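Local atomic coordinates of dihydroneopterin triphosphate diphosphatase (Escherichia coli O157:H7, PDB entry 5U7F), a protein that probably hydrolyses dihydroneopterin triphosphate to the monophosphate and pyrophosphate in folate biosynthesis, and also nucleoside triphosphates such as dATP. Residues I12-Y17 with R55-E60; L27-D32 with S38-V43; E100-L105 with E143-N148. All blocks are in the same frame, centred on the assembly; numbering follows the deposited sequence.

Contact 1: I12-Y17 with R55-E60; sequences ILVVIY and REVKEE. With CO (cobalt (II) ion), chain E; CO (cobalt (II) ion), chain D; CO (cobalt (II) ion), chain F.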
loop_
_atom_site.group_PDB
_atom_site.type_symbol
_atom_site.label_atom_id
_atom_site.label_comp_id
_atom_site.label_asym_id
_atom_site.label_seq_id
_atom_site.Cartn_x
_atom_site.Cartn_y
_atom_site.Cartn_z
ATOM N N ILE A 12 -3.470 5.220 -3.945
ATOM C CA ILE A 12 -2.032 5.099 -3.877
ATOM C C ILE A 12 -1.673 3.775 -3.234
ATOM O O ILE A 12 -2.473 3.166 -2.510
ATOM C CB ILE A 12 -1.375 6.289 -3.126
ATOM C CG1 ILE A 12 -1.928 6.485 -1.719
ATOM C CG2 ILE A 12 -1.563 7.579 -3.923
ATOM C CD1 ILE A 12 -1.314 5.606 -0.675
ATOM N N LEU A 13 -0.487 3.296 -3.581
ATOM C CA LEU A 13 0.100 2.093 -3.006
ATOM C C LEU A 13 1.485 2.486 -2.525
ATOM O O LEU A 13 2.219 3.112 -3.277
ATOM C CB LEU A 13 0.186 0.973 -4.047
ATOM C CG LEU A 13 1.115 -0.209 -3.747
ATOM C CD1 LEU A 13 0.390 -1.113 -2.834
ATOM C CD2 LEU A 13 1.500 -0.930 -5.020
ATOM N N VAL A 14 1.831 2.184 -1.274
ATOM C CA VAL A 14 3.183 2.453 -0.780
ATOM C C VAL A 14 3.833 1.145 -0.372
ATOM O O VAL A 14 3.421 0.469 0.588
ATOM C CB VAL A 14 3.199 3.439 0.409
ATOM C CG1 VAL A 14 4.649 3.677 0.859
ATOM C CG2 VAL A 14 2.530 4.741 0.046
ATOM N N VAL A 15 4.828 0.736 -1.142
ATOM C CA VAL A 15 5.559 -0.464 -0.797
ATOM C C VAL A 15 6.617 -0.095 0.215
ATOM O O VAL A 15 7.584 0.633 -0.081
ATOM C CB VAL A 15 6.174 -1.145 -2.043
ATOM C CG1 VAL A 15 6.858 -2.401 -1.651
ATOM C CG2 VAL A 15 5.082 -1.481 -3.057
ATOM N N ILE A 16 6.394 -0.583 1.428
ATOM C CA ILE A 16 7.315 -0.422 2.543
ATOM C C ILE A 16 8.244 -1.626 2.675
ATOM O O ILE A 16 7.830 -2.782 2.675
ATOM C CB ILE A 16 6.554 -0.193 3.871
ATOM C CG1 ILE A 16 5.747 1.094 3.776
ATOM C CG2 ILE A 16 7.526 -0.121 5.066
ATOM C CD1 ILE A 16 4.952 1.471 4.989
ATOM N N TYR A 17 9.539 -1.347 2.796
ATOM C CA TYR A 17 10.513 -2.416 2.913
ATOM C C TYR A 17 11.726 -1.939 3.686
ATOM O O TYR A 17 11.960 -0.757 3.828
ATOM C CB TYR A 17 10.928 -2.947 1.552
ATOM C CG TYR A 17 11.766 -1.985 0.717
ATOM C CD1 TYR A 17 11.185 -0.921 0.049
ATOM C CD2 TYR A 17 13.145 -2.150 0.616
ATOM C CE1 TYR A 17 11.947 -0.043 -0.709
ATOM C CE2 TYR A 17 13.909 -1.296 -0.129
ATOM C CZ TYR A 17 13.318 -0.235 -0.789
ATOM O OH TYR A 17 14.077 0.620 -1.555
ATOM N N ARG A 55 0.043 10.571 4.065
ATOM C CA ARG A 55 -1.014 10.563 5.063
ATOM C C ARG A 55 -1.380 9.142 5.456
ATOM O O ARG A 55 -1.481 8.845 6.636
ATOM C CB ARG A 55 -2.251 11.287 4.577
ATOM C CG ARG A 55 -3.414 11.205 5.581
ATOM C CD ARG A 55 -4.652 11.821 5.080
ATOM N NE ARG A 55 -4.920 11.455 3.691
ATOM C CZ ARG A 55 -5.452 10.305 3.302
ATOM N NH1 ARG A 55 -5.822 9.389 4.202
ATOM N NH2 ARG A 55 -5.637 10.079 2.007
ATOM N N GLU A 56 -1.610 8.277 4.470
ATOM C CA GLU A 56 -1.968 6.893 4.725
ATOM C C GLU A 56 -0.853 6.142 5.464
ATOM O O GLU A 56 -1.112 5.259 6.262
ATOM C CB GLU A 56 -2.289 6.197 3.412
ATOM C CG GLU A 56 -3.550 6.719 2.761
ATOM C CD GLU A 56 -4.861 6.234 3.435
ATOM O OE1 GLU A 56 -4.791 5.255 4.184
ATOM O OE2 GLU A 56 -5.948 6.824 3.178
ATOM N N VAL A 57 0.397 6.490 5.199
ATOM C CA VAL A 57 1.488 5.813 5.876
ATOM C C VAL A 57 1.450 6.190 7.363
ATOM O O VAL A 57 1.636 5.329 8.227
ATOM C CB VAL A 57 2.851 6.151 5.246
ATOM C CG1 VAL A 57 4.007 5.719 6.164
ATOM C CG2 VAL A 57 2.960 5.464 3.878
ATOM N N LYS A 58 1.172 7.466 7.645
ATOM C CA LYS A 58 1.019 7.913 9.039
ATOM C C LYS A 58 -0.173 7.208 9.703
ATOM O O LYS A 58 -0.018 6.624 10.762
ATOM C CB LYS A 58 0.843 9.433 9.114
ATOM C CG LYS A 58 1.534 10.077 10.317
ATOM C CD LYS A 58 1.139 11.544 10.497
ATOM C CE LYS A 58 1.626 12.080 11.845
ATOM N NZ LYS A 58 1.172 13.482 12.124
ATOM N N GLU A 59 -1.344 7.254 9.054
ATOM C CA GLU A 59 -2.586 6.624 9.565
ATOM C C GLU A 59 -2.501 5.104 9.765
ATOM O O GLU A 59 -2.960 4.587 10.787
ATOM C CB GLU A 59 -3.777 6.911 8.616
ATOM C CG GLU A 59 -4.252 8.375 8.564
ATOM C CD GLU A 59 -5.418 8.618 7.572
ATOM O OE1 GLU A 59 -5.842 9.790 7.414
ATOM O OE2 GLU A 59 -5.917 7.638 6.966
ATOM N N GLU A 60 -1.929 4.389 8.799
ATOM C CA GLU A 60 -2.000 2.935 8.771
ATOM C C GLU A 60 -0.882 2.206 9.494
ATOM O O GLU A 60 -1.090 1.103 9.989
ATOM C CB GLU A 60 -2.037 2.450 7.325
ATOM C CG GLU A 60 -3.336 2.917 6.605
ATOM C CD GLU A 60 -3.714 2.117 5.389
ATOM O OE1 GLU A 60 -2.946 1.227 5.008
ATOM O OE2 GLU A 60 -4.800 2.398 4.804
HETATM CO CO CO E . -6.205 3.952 4.927
HETATM CO CO CO D . -8.020 6.402 3.355
HETATM CO CO CO F . -5.573 1.388 3.164
HETATM O O HOH W 1 -8.108 7.886 4.923
HETATM O O HOH W 2 -5.860 4.815 6.858
HETATM O O HOH W 3 -10.278 6.162 3.609
HETATM O O HOH W 4 -7.637 5.230 4.946
HETATM O O HOH W 5 -8.333 7.815 1.787
#

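Contact 2: L27-D32 with S38-V43; sequences LQRRDD and SVTGSV. With CO (cobalt (II) ion), chain F; SO4 (sulfate ion), chain C.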
loop_
_atom_site.group_PDB
_atom_site.type_symbol
_atom_site.label_atom_id
_atom_site.label_comp_id
_atom_site.label_asym_id
_atom_site.label_seq_id
_atom_site.Cartn_x
_atom_site.Cartn_y
_atom_site.Cartn_z
ATOM N N LEU A 27 0.455 -6.384 5.449
ATOM C CA LEU A 27 -0.565 -6.060 6.420
ATOM C C LEU A 27 -1.843 -6.808 6.059
ATOM O O LEU A 27 -2.231 -6.841 4.913
ATOM C CB LEU A 27 -0.808 -4.554 6.452
ATOM C CG LEU A 27 0.397 -3.640 6.651
ATOM C CD1 LEU A 27 0.071 -2.218 6.301
ATOM C CD2 LEU A 27 0.810 -3.715 8.083
ATOM N N GLN A 28 -2.466 -7.402 7.064
ATOM C CA GLN A 28 -3.667 -8.241 6.911
ATOM C C GLN A 28 -4.944 -7.407 6.936
ATOM O O GLN A 28 -5.228 -6.756 7.926
ATOM C CB GLN A 28 -3.708 -9.274 8.031
ATOM C CG GLN A 28 -4.840 -10.266 7.854
ATOM C CD GLN A 28 -4.842 -11.303 8.955
ATOM O OE1 GLN A 28 -4.436 -11.026 10.079
ATOM N NE2 GLN A 28 -5.320 -12.495 8.637
ATOM N N ARG A 29 -5.730 -7.401 5.859
ATOM C CA ARG A 29 -6.910 -6.534 5.845
ATOM C C ARG A 29 -8.017 -6.986 6.799
ATOM O O ARG A 29 -8.128 -8.172 7.130
ATOM C CB ARG A 29 -7.506 -6.426 4.442
ATOM C CG ARG A 29 -6.649 -5.636 3.501
ATOM C CD ARG A 29 -7.422 -5.343 2.205
ATOM N NE ARG A 29 -8.588 -4.496 2.454
ATOM C CZ ARG A 29 -8.526 -3.180 2.659
ATOM N NH1 ARG A 29 -7.352 -2.551 2.645
ATOM N NH2 ARG A 29 -9.635 -2.480 2.881
ATOM N N ARG A 30 -8.804 -6.013 7.256
ATOM C CA ARG A 30 -9.915 -6.296 8.174
ATOM C C ARG A 30 -11.190 -6.726 7.446
ATOM O O ARG A 30 -11.953 -7.545 7.962
ATOM C CB ARG A 30 -10.217 -5.072 9.025
ATOM C CG ARG A 30 -9.224 -4.790 10.182
ATOM C CD ARG A 30 -9.858 -3.834 11.202
ATOM N NE ARG A 30 -11.209 -4.331 11.421
ATOM C CZ ARG A 30 -11.572 -5.183 12.372
ATOM N NH1 ARG A 30 -10.699 -5.587 13.296
ATOM N NH2 ARG A 30 -12.832 -5.614 12.405
ATOM N N ASP A 31 -11.421 -6.171 6.256
ATOM C CA ASP A 31 -12.650 -6.467 5.495
ATOM C C ASP A 31 -12.548 -7.787 4.730
ATOM O O ASP A 31 -13.548 -8.438 4.438
ATOM C CB ASP A 31 -12.978 -5.333 4.518
ATOM C CG ASP A 31 -11.791 -4.931 3.639
ATOM O OD1 ASP A 31 -10.721 -5.579 3.730
ATOM O OD2 ASP A 31 -11.939 -3.955 2.852
ATOM N N ASP A 32 -11.318 -8.143 4.382
ATOM C CA ASP A 32 -10.976 -9.390 3.716
ATOM C C ASP A 32 -9.727 -9.950 4.420
ATOM O O ASP A 32 -8.599 -9.669 4.021
ATOM C CB ASP A 32 -10.717 -9.160 2.220
ATOM C CG ASP A 32 -10.469 -10.459 1.451
ATOM O OD1 ASP A 32 -10.312 -11.526 2.098
ATOM O OD2 ASP A 32 -10.425 -10.405 0.196
ATOM N N SER A 38 0.631 -4.242 1.009
ATOM C CA SER A 38 1.327 -3.045 1.442
ATOM C C SER A 38 0.276 -1.946 1.757
ATOM O O SER A 38 -0.947 -2.204 1.733
ATOM C CB SER A 38 2.329 -2.585 0.352
ATOM O OG SER A 38 3.036 -3.694 -0.195
ATOM N N VAL A 39 0.726 -0.754 2.129
ATOM C CA VAL A 39 -0.200 0.336 2.433
ATOM C C VAL A 39 -0.922 0.818 1.157
ATOM O O VAL A 39 -0.275 1.108 0.169
ATOM C CB VAL A 39 0.543 1.490 3.104
ATOM C CG1 VAL A 39 -0.289 2.747 3.162
ATOM C CG2 VAL A 39 0.954 1.081 4.517
ATOM N N THR A 40 -2.256 0.848 1.172
ATOM C CA THR A 40 -3.027 1.434 0.056
ATOM C C THR A 40 -4.010 2.424 0.649
ATOM O O THR A 40 -4.342 2.337 1.825
ATOM C CB THR A 40 -3.791 0.391 -0.805
ATOM O OG1 THR A 40 -4.840 -0.212 -0.042
ATOM C CG2 THR A 40 -2.865 -0.673 -1.342
ATOM N N GLY A 41 -4.453 3.391 -0.149
ATOM C CA GLY A 41 -5.475 4.304 0.312
ATOM C C GLY A 41 -5.977 5.186 -0.803
ATOM O O GLY A 41 -5.238 5.432 -1.761
ATOM N N SER A 42 -7.220 5.645 -0.669
ATOM C CA SER A 42 -7.814 6.596 -1.623
ATOM C C SER A 42 -7.184 7.980 -1.538
ATOM O O SER A 42 -6.836 8.456 -0.457
ATOM C CB SER A 42 -9.326 6.729 -1.394
ATOM O OG SER A 42 -10.017 5.542 -1.724
ATOM N N VAL A 43 -7.025 8.610 -2.704
ATOM C CA VAL A 43 -6.663 10.019 -2.810
ATOM C C VAL A 43 -7.904 10.863 -2.648
ATOM O O VAL A 43 -8.812 10.802 -3.484
ATOM C CB VAL A 43 -6.012 10.340 -4.166
ATOM C CG1 VAL A 43 -5.562 11.801 -4.227
ATOM C CG2 VAL A 43 -4.859 9.413 -4.406
HETATM CO CO CO F . -5.573 1.388 3.164
HETATM S S SO4 C . -8.223 3.252 2.413
HETATM O O1 SO4 C . -8.331 2.418 1.204
HETATM O O2 SO4 C . -9.353 2.927 3.287
HETATM O O3 SO4 C . -6.937 2.988 3.084
HETATM O O4 SO4 C . -8.308 4.664 2.058
HETATM O O HOH W 6 -6.818 0.640 1.533
HETATM O O HOH W 7 -4.031 -0.166 3.114
#

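Contact 3: E100-L105 with E143-N148; sequences ESWFCL and EQFVIN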
loop_
_atom_site.group_PDB
_atom_site.type_symbol
_atom_site.label_atom_id
_atom_site.label_comp_id
_atom_site.label_asym_id
_atom_site.label_seq_id
_atom_site.Cartn_x
_atom_site.Cartn_y
_atom_site.Cartn_z
ATOM N N GLU A 100 -4.352 3.337 -9.624
ATOM C CA GLU A 100 -3.447 3.262 -8.487
ATOM C C GLU A 100 -2.060 3.777 -8.848
ATOM O O GLU A 100 -1.470 3.276 -9.803
ATOM C CB GLU A 100 -3.318 1.817 -8.034
ATOM C CG GLU A 100 -2.369 1.545 -6.881
ATOM C CD GLU A 100 -2.277 0.036 -6.583
ATOM O OE1 GLU A 100 -1.596 -0.708 -7.337
ATOM O OE2 GLU A 100 -2.911 -0.412 -5.598
ATOM N N SER A 101 -1.551 4.723 -8.067
ATOM C CA SER A 101 -0.172 5.228 -8.246
ATOM C C SER A 101 0.781 4.676 -7.195
ATOM O O SER A 101 0.431 4.601 -6.008
ATOM C CB SER A 101 -0.174 6.767 -8.227
ATOM O OG SER A 101 -0.933 7.227 -9.325
ATOM N N TRP A 102 1.999 4.324 -7.621
ATOM C CA TRP A 102 2.908 3.551 -6.767
ATOM C C TRP A 102 3.966 4.444 -6.141
ATOM O O TRP A 102 4.526 5.318 -6.803
ATOM C CB TRP A 102 3.625 2.431 -7.556
ATOM C CG TRP A 102 2.767 1.343 -8.067
ATOM C CD1 TRP A 102 1.428 1.151 -7.812
ATOM C CD2 TRP A 102 3.154 0.298 -8.955
ATOM N NE1 TRP A 102 0.981 0.050 -8.473
ATOM C CE2 TRP A 102 2.017 -0.497 -9.180
ATOM C CE3 TRP A 102 4.352 -0.041 -9.592
ATOM C CZ2 TRP A 102 2.042 -1.619 -9.991
ATOM C CZ3 TRP A 102 4.377 -1.161 -10.393
ATOM C CH2 TRP A 102 3.219 -1.930 -10.602
ATOM N N PHE A 103 4.257 4.166 -4.878
ATOM C CA PHE A 103 5.354 4.798 -4.129
ATOM C C PHE A 103 6.167 3.706 -3.399
ATOM O O PHE A 103 5.691 2.585 -3.149
ATOM C CB PHE A 103 4.817 5.814 -3.121
ATOM C CG PHE A 103 4.082 6.963 -3.736
ATOM C CD1 PHE A 103 2.759 6.825 -4.146
ATOM C CD2 PHE A 103 4.710 8.179 -3.920
ATOM C CE1 PHE A 103 2.092 7.895 -4.725
ATOM C CE2 PHE A 103 4.043 9.255 -4.507
ATOM C CZ PHE A 103 2.752 9.120 -4.901
ATOM N N CYS A 104 7.401 4.045 -3.040
ATOM C CA CYS A 104 8.310 3.111 -2.376
ATOM C C CYS A 104 8.792 3.819 -1.112
ATOM O O CYS A 104 8.993 5.027 -1.120
ATOM C CB CYS A 104 9.471 2.719 -3.320
ATOM S SG CYS A 104 8.962 2.548 -5.086
ATOM N N LEU A 105 8.884 3.099 -0.003
ATOM C CA LEU A 105 9.414 3.674 1.228
ATOM C C LEU A 105 10.376 2.688 1.876
ATOM O O LEU A 105 10.002 1.604 2.311
ATOM C CB LEU A 105 8.296 4.062 2.199
ATOM C CG LEU A 105 8.761 4.538 3.582
ATOM C CD1 LEU A 105 9.588 5.814 3.449
ATOM C CD2 LEU A 105 7.597 4.745 4.517
ATOM N N GLU A 143 7.824 -6.717 -7.049
ATOM C CA GLU A 143 8.767 -7.351 -7.975
ATOM C C GLU A 143 9.664 -6.328 -8.641
ATOM O O GLU A 143 10.890 -6.521 -8.749
ATOM C CB GLU A 143 8.042 -8.177 -9.035
ATOM C CG GLU A 143 7.337 -9.423 -8.458
ATOM C CD GLU A 143 6.491 -10.218 -9.460
ATOM O OE1 GLU A 143 5.928 -9.637 -10.419
ATOM O OE2 GLU A 143 6.358 -11.449 -9.264
ATOM N N GLN A 144 9.089 -5.211 -9.037
ATOM C CA GLN A 144 9.841 -4.262 -9.830
ATOM C C GLN A 144 10.658 -3.273 -9.008
ATOM O O GLN A 144 11.639 -2.729 -9.520
ATOM C CB GLN A 144 8.882 -3.522 -10.769
ATOM C CG GLN A 144 8.297 -4.450 -11.810
ATOM C CD GLN A 144 7.385 -3.718 -12.794
ATOM O OE1 GLN A 144 6.971 -2.580 -12.542
ATOM N NE2 GLN A 144 7.073 -4.369 -13.918
ATOM N N PHE A 145 10.293 -3.033 -7.746
ATOM C CA PHE A 145 10.946 -1.971 -6.985
ATOM C C PHE A 145 11.611 -2.437 -5.701
ATOM O O PHE A 145 12.382 -1.690 -5.113
ATOM C CB PHE A 145 9.942 -0.862 -6.681
ATOM C CG PHE A 145 9.566 -0.052 -7.896
ATOM C CD1 PHE A 145 10.323 1.054 -8.281
ATOM C CD2 PHE A 145 8.496 -0.418 -8.679
ATOM C CE1 PHE A 145 9.993 1.789 -9.423
ATOM C CE2 PHE A 145 8.159 0.318 -9.809
ATOM C CZ PHE A 145 8.908 1.411 -10.183
ATOM N N VAL A 146 11.352 -3.665 -5.281
ATOM C CA VAL A 146 12.100 -4.238 -4.155
ATOM C C VAL A 146 13.097 -5.257 -4.659
ATOM O O VAL A 146 14.301 -5.154 -4.394
ATOM C CB VAL A 146 11.188 -4.923 -3.109
ATOM C CG1 VAL A 146 12.061 -5.526 -1.978
ATOM C CG2 VAL A 146 10.214 -3.903 -2.547
ATOM N N ILE A 147 12.594 -6.246 -5.377
ATOM C CA ILE A 147 13.436 -7.300 -5.927
ATOM C C ILE A 147 14.397 -6.761 -6.990
ATOM O O ILE A 147 15.600 -7.030 -6.933
ATOM C CB ILE A 147 12.583 -8.432 -6.536
ATOM C CG1 ILE A 147 11.695 -9.039 -5.461
ATOM C CG2 ILE A 147 13.460 -9.505 -7.166
ATOM C CD1 ILE A 147 10.723 -10.111 -5.948
ATOM N N ASN A 148 13.864 -5.973 -7.925
ATOM C CA ASN A 148 14.551 -5.618 -9.181
ATOM C C ASN A 148 14.729 -6.867 -10.034
ATOM O O ASN A 148 13.732 -7.514 -10.405
ATOM C CB ASN A 148 15.894 -4.955 -8.919
ATOM C CG ASN A 148 15.803 -3.896 -7.859
ATOM O OD1 ASN A 148 14.803 -3.180 -7.785
ATOM N ND2 ASN A 148 16.834 -3.790 -7.016
#

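Contact 1: I12-Y17 with R55-E60
Glu56 OE2 is gripped by two groups, on a residue whose CB also packs against Ile12 CD1 across the contact, at 4.2 Å. The cobalt ion of chain D binds Glu56 OE2 at 2.1 Å. In a salt-bridge network with Glu59, Arg55 NH1 donates to Glu56 OE2 at 2.8 Å, arriving from above the carboxylate plane, 59° out of it. Glu56 OE1 holds the cobalt of chain E, so the carboxylate bridges two metals. The side chain bends at chi2 (-75°), which brings both oxygens to the metals while CB stays against the strand. One turn further on, Glu60 is extended beyond CG. Its OE2 alone bridges two cobalts, lying 2.1 Å from the chain E ion and 2.1 Å from the chain F ion. Glu59 acts in the second shell. Its OE1 takes a weak bond from Arg55 NH1, and its OE2 accepts from two metal-bound waters.

Between the segments themselves the touching is apolar. Val57 CG2 sits against both methyls of Val14, with Val14 CG1 at 3.9 Å. The two valines cross at about a right angle. Strand 10-18 thus backs helix 49-61, the helix of the Nudix box. Glu117 adds ligands to the same metal cluster, and Thr40 O joins at the chain F cobalt. As in related enzymes, Glu56, Glu60 and Glu117 probably bind magnesium.

The helix is therefore two-sided. Its valine and the stem of Glu56 fasten it to the buried strand, while its carboxylates hold the metals. The bonds of Arg55 and Glu59 are consistent with a second shell that positions these carboxylates.

Contact 2: L27-D32 with S38-V43
Leu27 and Val39 lie side by side and point the same way, with Leu27 CD1 3.9 Å from Val39 CG2. Val39 CG2 stands beside its own backbone N (chi1 167° puts CG1 anti to that N), and this is the methyl that meets the leucine. Both side chains also touch helix 49-61, Leu27 at Val61 and Val39 at Glu56 and Glu60.

Arg29 and Thr40 meet differently. Thr40 OG1 lies oblique to the guanidinium, 4.4 Å from Arg29 NH1. Water 6 stands between them, 2.7 Å from Thr40 OG1 and in a weak bond with Arg29 NH1. Asp31 fixes the turn of the guanidinium by a side-on grip on two nitrogens. Arg29 NH2 reaches Asp31 OD2 at 2.7 Å, almost straight (171°) and in the guanidinium plane, while NE binds Asp31 OD1 on its syn lone pair.

The two segments belong to the beta hairpin of strands 23-29 and 36-42, whose second strand runs into the Nudix box at Gly41. Thr40 and Ser42, near the end of that strand, lie at the metal site. Thr40 O binds the chain F cobalt at 2.0 Å, and Thr40 N donates to water 7 on the same ion. Ser42 N donates to sulfate O4 at 3.1 Å. Sulfate O3 is a further ligand of this cobalt. Lys7 also bonds the sulfate, and Lys7, Arg29 and Thr40 probably bind substrate, as in relatives, consistent with the anion marking a phosphate position.

Contact 3: E100-L105 with E143-N148
Trp102 presents the edge of its six-membered ring to two residues of the C-terminal helix. Its CE3 lies 3.8 Å from Phe145 CE2, and its CZ3 lies 3.7 Å from Gln144 OE1. The Trp102 and Phe145 side chains cross at about a right angle. Gln144 is extended beyond CG, which carries OE1 out to the indole edge. Its amide is turned 68° from the indole plane. Trp102 chi2 (-7°) keeps CD1 on the CA side and swings CE3 outward to the helix. At the far edge of the indole, Trp102 NE1 donates nearly in the ring plane to Glu100 OE1 at 2.9 Å. Glu100 OE1 is also bonded to Ser137.

Strand 97-107 and helix 136-147 run nearly parallel here, their short axes 9.9 Å apart, with the helix packed on one face of the Nudix sheet. The helix ends in a wider pi-type turn.

Cys104 makes a sulfur-aromatic contact with Phe145. The sulfur sits 4.4 Å from the ring centroid and 38° off the ring normal. Its closest ring atom is Phe145 CD1, 3.8 Å from Cys104 SG. The same sulfur is joined by a disulfide to Cys75 on the neighbouring strand 72-82.

Overall arrangement
All three contacts use one mixed sheet. Contact 1 is the most central, and its touching residues are all buried. Contact 2 is partly buried, with an apolar part beside helix 49-61 and a polar part at the metal site. Contact 3 lies further out and includes the exposed Gln144. Strand 10-18 of contact 1 lies between strand 36-42 of contact 2 and strand 97-107 of contact 3, and pairs with both. Its alternate residues face helix 49-61 and helix 136-147, as in the alpha-beta-alpha sandwich of Nudix hydrolases. Contacts 1 and 2 share the chain F cobalt, through Glu60 and Thr40. Contact 3 binds no metal and relies on aromatic and sulfur packing.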